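Local coordinates for SusD superfamily protein (Bacteroides thetaiotaomicron, PDB 3MCX) that is of uncharacterised function but, as a SusD-family outer-membrane protein, probably binds glycans at the cell surface for uptake, at residues Trp88-Ile102 against Lys122-Leu136. Residues are numbered along the deposited sequence; the frame is centred on the assembly and turned at random. Where two conformers were deposited one is given.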
# COMPACT_ATOMS: atom_id res chain seq x y z
N TRP A 88 -2.30 14.24 -3.49
CA TRP A 88 -1.38 14.69 -4.54
C TRP A 88 -0.31 15.61 -3.95
O TRP A 88 0.89 15.38 -4.12
CB TRP A 88 -2.18 15.44 -5.60
CG TRP A 88 -1.38 16.03 -6.72
CD1 TRP A 88 -0.81 17.24 -6.73
CD2 TRP A 88 -1.21 15.49 -8.04
NE1 TRP A 88 -0.24 17.50 -7.96
CE2 TRP A 88 -0.47 16.43 -8.78
CE3 TRP A 88 -1.56 14.29 -8.64
CZ2 TRP A 88 -0.10 16.22 -10.12
CZ3 TRP A 88 -1.20 14.07 -9.97
CH2 TRP A 88 -0.50 15.03 -10.69
N ASN A 89 -0.74 16.66 -3.26
CA ASN A 89 0.18 17.70 -2.82
C ASN A 89 1.13 17.14 -1.75
O ASN A 89 2.28 17.53 -1.68
CB ASN A 89 -0.56 18.91 -2.24
CG ASN A 89 -1.14 19.82 -3.31
OD1 ASN A 89 -0.77 19.76 -4.48
ND2 ASN A 89 -2.01 20.72 -2.89
N THR A 90 0.62 16.25 -0.90
CA THR A 90 1.44 15.73 0.19
C THR A 90 2.56 14.86 -0.35
O THR A 90 3.70 14.95 0.15
CB THR A 90 0.58 14.99 1.23
OG1 THR A 90 -0.48 15.87 1.66
CG2 THR A 90 1.40 14.50 2.43
N VAL A 91 2.27 13.99 -1.33
CA VAL A 91 3.32 13.15 -1.89
C VAL A 91 4.33 13.99 -2.65
O VAL A 91 5.54 13.76 -2.55
CB VAL A 91 2.77 11.94 -2.67
CG1 VAL A 91 3.93 11.13 -3.24
CG2 VAL A 91 1.92 11.07 -1.75
N TYR A 92 3.86 15.00 -3.37
CA TYR A 92 4.81 15.90 -4.05
C TYR A 92 5.68 16.67 -3.05
O TYR A 92 6.82 16.99 -3.32
CB TYR A 92 4.11 16.84 -5.05
CG TYR A 92 3.99 16.20 -6.40
CD1 TYR A 92 5.12 15.97 -7.15
CD2 TYR A 92 2.75 15.77 -6.90
CE1 TYR A 92 5.03 15.35 -8.38
CE2 TYR A 92 2.66 15.15 -8.10
CZ TYR A 92 3.80 14.93 -8.85
OH TYR A 92 3.70 14.25 -10.04
N LYS A 93 5.14 17.01 -1.87
CA LYS A 93 5.95 17.66 -0.84
C LYS A 93 7.08 16.72 -0.41
O LYS A 93 8.22 17.17 -0.25
CB LYS A 93 5.09 18.07 0.37
CG LYS A 93 5.82 18.91 1.41
CD LYS A 93 4.77 19.36 2.46
CE LYS A 93 5.37 20.10 3.64
NZ LYS A 93 4.26 20.30 4.66
N VAL A 94 6.76 15.44 -0.20
CA VAL A 94 7.80 14.48 0.14
C VAL A 94 8.84 14.42 -0.99
O VAL A 94 10.04 14.43 -0.72
CB VAL A 94 7.25 13.10 0.42
CG1 VAL A 94 8.38 12.04 0.46
CG2 VAL A 94 6.47 13.11 1.76
N ILE A 95 8.40 14.36 -2.25
CA ILE A 95 9.34 14.29 -3.38
C ILE A 95 10.26 15.52 -3.37
O ILE A 95 11.49 15.41 -3.48
CB ILE A 95 8.59 14.15 -4.71
CG1 ILE A 95 8.01 12.74 -4.81
CG2 ILE A 95 9.53 14.49 -5.89
CD1 ILE A 95 7.01 12.53 -5.95
N ARG A 96 9.67 16.67 -3.18
CA ARG A 96 10.45 17.90 -3.14
C ARG A 96 11.49 17.88 -2.03
O ARG A 96 12.62 18.28 -2.23
CB ARG A 96 9.53 19.11 -3.10
CG ARG A 96 8.74 19.24 -4.40
CD ARG A 96 7.83 20.44 -4.48
NE ARG A 96 7.27 20.92 -3.22
CZ ARG A 96 5.97 20.86 -2.98
NH1 ARG A 96 5.20 20.35 -3.92
NH2 ARG A 96 5.48 21.28 -1.87
N GLN A 97 11.11 17.41 -0.86
CA GLN A 97 12.06 17.31 0.23
C GLN A 97 13.18 16.31 -0.07
O GLN A 97 14.34 16.58 0.25
CB GLN A 97 11.34 16.96 1.54
CG GLN A 97 10.44 18.11 2.02
CD GLN A 97 9.93 17.92 3.44
OE1 GLN A 97 10.29 16.97 4.12
NE2 GLN A 97 9.07 18.85 3.87
N THR A 98 12.85 15.18 -0.67
CA THR A 98 13.90 14.24 -1.09
C THR A 98 14.86 14.89 -2.09
O THR A 98 16.09 14.71 -1.99
CB THR A 98 13.42 12.89 -1.67
OG1 THR A 98 12.72 13.04 -2.93
CG2 THR A 98 12.55 12.12 -0.66
N ASN A 99 14.33 15.68 -3.03
CA ASN A 99 15.18 16.33 -4.00
C ASN A 99 16.09 17.37 -3.37
O ASN A 99 17.28 17.49 -3.71
CB ASN A 99 14.31 16.95 -5.11
CG ASN A 99 13.83 15.89 -6.09
OD1 ASN A 99 14.55 14.95 -6.36
ND2 ASN A 99 12.64 16.08 -6.65
N ASN A 100 15.56 18.15 -2.43
CA ASN A 100 16.35 19.13 -1.71
C ASN A 100 17.51 18.48 -0.90
O ASN A 100 18.63 18.95 -0.93
CB ASN A 100 15.46 19.96 -0.78
CG ASN A 100 14.52 20.89 -1.56
OD1 ASN A 100 14.65 21.07 -2.78
ND2 ASN A 100 13.55 21.48 -0.84
N LEU A 101 17.18 17.36 -0.25
CA LEU A 101 18.17 16.65 0.55
C LEU A 101 19.25 16.02 -0.33
O LEU A 101 20.42 16.16 -0.04
CB LEU A 101 17.46 15.59 1.43
CG LEU A 101 18.36 14.73 2.33
CD1 LEU A 101 19.26 15.54 3.24
CD2 LEU A 101 17.47 13.78 3.13
N ILE A 102 18.82 15.30 -1.37
CA ILE A 102 19.77 14.71 -2.30
C ILE A 102 20.68 15.76 -2.91
O ILE A 102 21.91 15.61 -2.94
CB ILE A 102 19.07 13.88 -3.39
CG1 ILE A 102 18.35 12.65 -2.78
CG2 ILE A 102 20.09 13.48 -4.48
CD1 ILE A 102 17.27 12.01 -3.63
N LYS A 122 21.41 9.58 1.50
CA LYS A 122 21.02 9.81 0.09
C LYS A 122 20.23 8.64 -0.48
O LYS A 122 19.22 8.82 -1.17
CB LYS A 122 22.28 10.03 -0.73
CG LYS A 122 22.07 10.24 -2.23
CD LYS A 122 23.41 10.32 -2.93
CE LYS A 122 23.26 10.27 -4.41
NZ LYS A 122 24.60 10.18 -5.05
N SER A 123 20.69 7.43 -0.19
CA SER A 123 20.04 6.24 -0.70
C SER A 123 18.63 6.04 -0.16
O SER A 123 17.71 5.66 -0.88
CB SER A 123 20.88 5.01 -0.40
OG SER A 123 22.10 5.09 -1.12
N GLU A 124 18.46 6.26 1.14
CA GLU A 124 17.12 6.23 1.71
C GLU A 124 16.19 7.28 1.10
O GLU A 124 15.03 7.00 0.80
CB GLU A 124 17.21 6.37 3.23
CG GLU A 124 17.88 5.17 3.90
CD GLU A 124 17.95 5.26 5.41
OE1 GLU A 124 16.97 5.75 6.01
OE2 GLU A 124 18.97 4.81 5.98
N ALA A 125 16.72 8.49 0.91
CA ALA A 125 15.95 9.53 0.22
C ALA A 125 15.55 9.09 -1.21
O ALA A 125 14.45 9.36 -1.66
CB ALA A 125 16.76 10.85 0.17
N LEU A 126 16.47 8.44 -1.91
CA LEU A 126 16.20 7.94 -3.26
C LEU A 126 15.10 6.92 -3.27
O LEU A 126 14.21 6.98 -4.12
CB LEU A 126 17.48 7.36 -3.90
CG LEU A 126 18.46 8.34 -4.57
CD1 LEU A 126 19.79 7.64 -4.88
CD2 LEU A 126 17.80 8.98 -5.85
N VAL A 127 15.11 6.00 -2.31
CA VAL A 127 14.04 5.01 -2.24
C VAL A 127 12.70 5.70 -1.95
O VAL A 127 11.68 5.41 -2.58
CB VAL A 127 14.27 3.85 -1.24
CG1 VAL A 127 13.09 2.85 -1.33
CG2 VAL A 127 15.53 3.13 -1.52
N MSE A 128 12.71 6.65 -1.02
CA MSE A 128 11.49 7.40 -0.74
C MSE A 128 11.02 8.19 -1.96
O MSE A 128 9.82 8.31 -2.19
CB MSE A 128 11.68 8.31 0.46
CG MSE A 128 10.43 9.02 0.89
SE MSE A 128 8.91 7.89 1.32
CE MSE A 128 9.85 6.30 1.98
N ARG A 129 11.93 8.76 -2.73
CA ARG A 129 11.53 9.48 -3.96
C ARG A 129 10.86 8.52 -4.96
O ARG A 129 9.84 8.83 -5.56
CB ARG A 129 12.72 10.15 -4.62
CG ARG A 129 12.32 11.21 -5.65
CD ARG A 129 13.48 11.96 -6.22
NE ARG A 129 14.35 11.15 -7.06
CZ ARG A 129 15.49 11.57 -7.56
NH1 ARG A 129 15.91 12.79 -7.29
NH2 ARG A 129 16.24 10.79 -8.35
N GLY A 130 11.47 7.37 -5.15
CA GLY A 130 10.92 6.37 -6.05
C GLY A 130 9.59 5.82 -5.59
O GLY A 130 8.62 5.72 -6.37
N LEU A 131 9.51 5.51 -4.29
CA LEU A 131 8.25 5.02 -3.73
C LEU A 131 7.13 6.06 -3.88
O LEU A 131 5.99 5.71 -4.23
CB LEU A 131 8.47 4.69 -2.26
CG LEU A 131 7.31 4.12 -1.48
CD1 LEU A 131 6.73 2.90 -2.18
CD2 LEU A 131 7.80 3.78 -0.03
N SER A 132 7.48 7.32 -3.65
CA SER A 132 6.50 8.39 -3.75
C SER A 132 5.98 8.53 -5.19
O SER A 132 4.78 8.64 -5.40
CB SER A 132 7.09 9.67 -3.18
OG SER A 132 7.34 9.55 -1.77
N LEU A 133 6.88 8.53 -6.17
CA LEU A 133 6.46 8.65 -7.56
C LEU A 133 5.59 7.43 -7.92
O LEU A 133 4.58 7.58 -8.62
CB LEU A 133 7.67 8.76 -8.47
CG LEU A 133 7.35 8.82 -9.98
CD1 LEU A 133 6.37 9.93 -10.35
CD2 LEU A 133 8.65 8.92 -10.82
N PHE A 134 5.96 6.23 -7.47
CA PHE A 134 5.17 5.02 -7.70
C PHE A 134 3.74 5.19 -7.17
O PHE A 134 2.77 4.88 -7.85
CB PHE A 134 5.87 3.82 -7.04
CG PHE A 134 5.14 2.51 -7.15
CD1 PHE A 134 4.90 1.93 -8.36
CD2 PHE A 134 4.75 1.84 -6.01
CE1 PHE A 134 4.28 0.69 -8.44
CE2 PHE A 134 4.11 0.61 -6.09
CZ PHE A 134 3.89 0.04 -7.29
N ASN A 135 3.63 5.67 -5.93
CA ASN A 135 2.33 5.89 -5.30
C ASN A 135 1.46 6.85 -6.10
O ASN A 135 0.27 6.60 -6.31
CB ASN A 135 2.53 6.37 -3.87
CG ASN A 135 3.02 5.24 -2.95
OD1 ASN A 135 2.63 4.08 -3.11
ND2 ASN A 135 3.87 5.59 -1.97
N LEU A 136 2.04 7.97 -6.55
CA LEU A 136 1.27 8.90 -7.38
C LEU A 136 0.83 8.25 -8.71
O LEU A 136 -0.28 8.45 -9.17
CB LEU A 136 2.08 10.15 -7.68
CG LEU A 136 2.22 11.11 -6.49
CD1 LEU A 136 3.44 12.00 -6.69
CD2 LEU A 136 0.95 11.93 -6.32
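Interlocking side chains join Trp88-Ile102 to Lys122-Leu136 in a buried antiparallel helix pair, the short axes 9.0 Å apart at 153°, where helix 115-140 folds back along helix 81-106. The pair is a worked example of knobs-into-holes packing with knobs sent from both helices. Leu136 enters among Trp88, Val91, Tyr92 and Ile95; its CD1 lies over one face of the Tyr92 ring, 3.7 Å from the centroid, in a CH-pi contact, and also meets Ile95 CD1 tip to tip. Ile95 in turn drops among Arg129, Ser132, Leu133 and Leu136, its CG1 3.6 Å from Ser132 CB. Beside it the packing is tight, with Val91 CG1 only 3.5 Å from Ser132 CB. Such an antiparallel hairpin suits the TPR-like helical scaffold of SusD proteins, and helices 21-36 and 172-186 pack against this one. Toward the far end Ile102 fills a hole made by Lys122, Ala125, Leu126 and Arg129, and its CD1 lies over one face of the Arg129 guanidinium. Arg129 passes Thr98 OG1 with its aliphatic CG at 3.3 Å, then bends at chi3 (68°), which brings NH1 to Asn99 OD1 in a 2.7 Å hydrogen bond. That oxygen sits near the guanidinium plane and is met almost end-on, the C=O...N angle being 171°, while NE forms a salt bridge with Asp182. A leucine in place of Arg129 would probably leave both Asn99 OD1 and the Asp182 carboxylate without this partner. Thr98 OG1 turns back to its own helix, donating to Ile95 O at 2.7 Å.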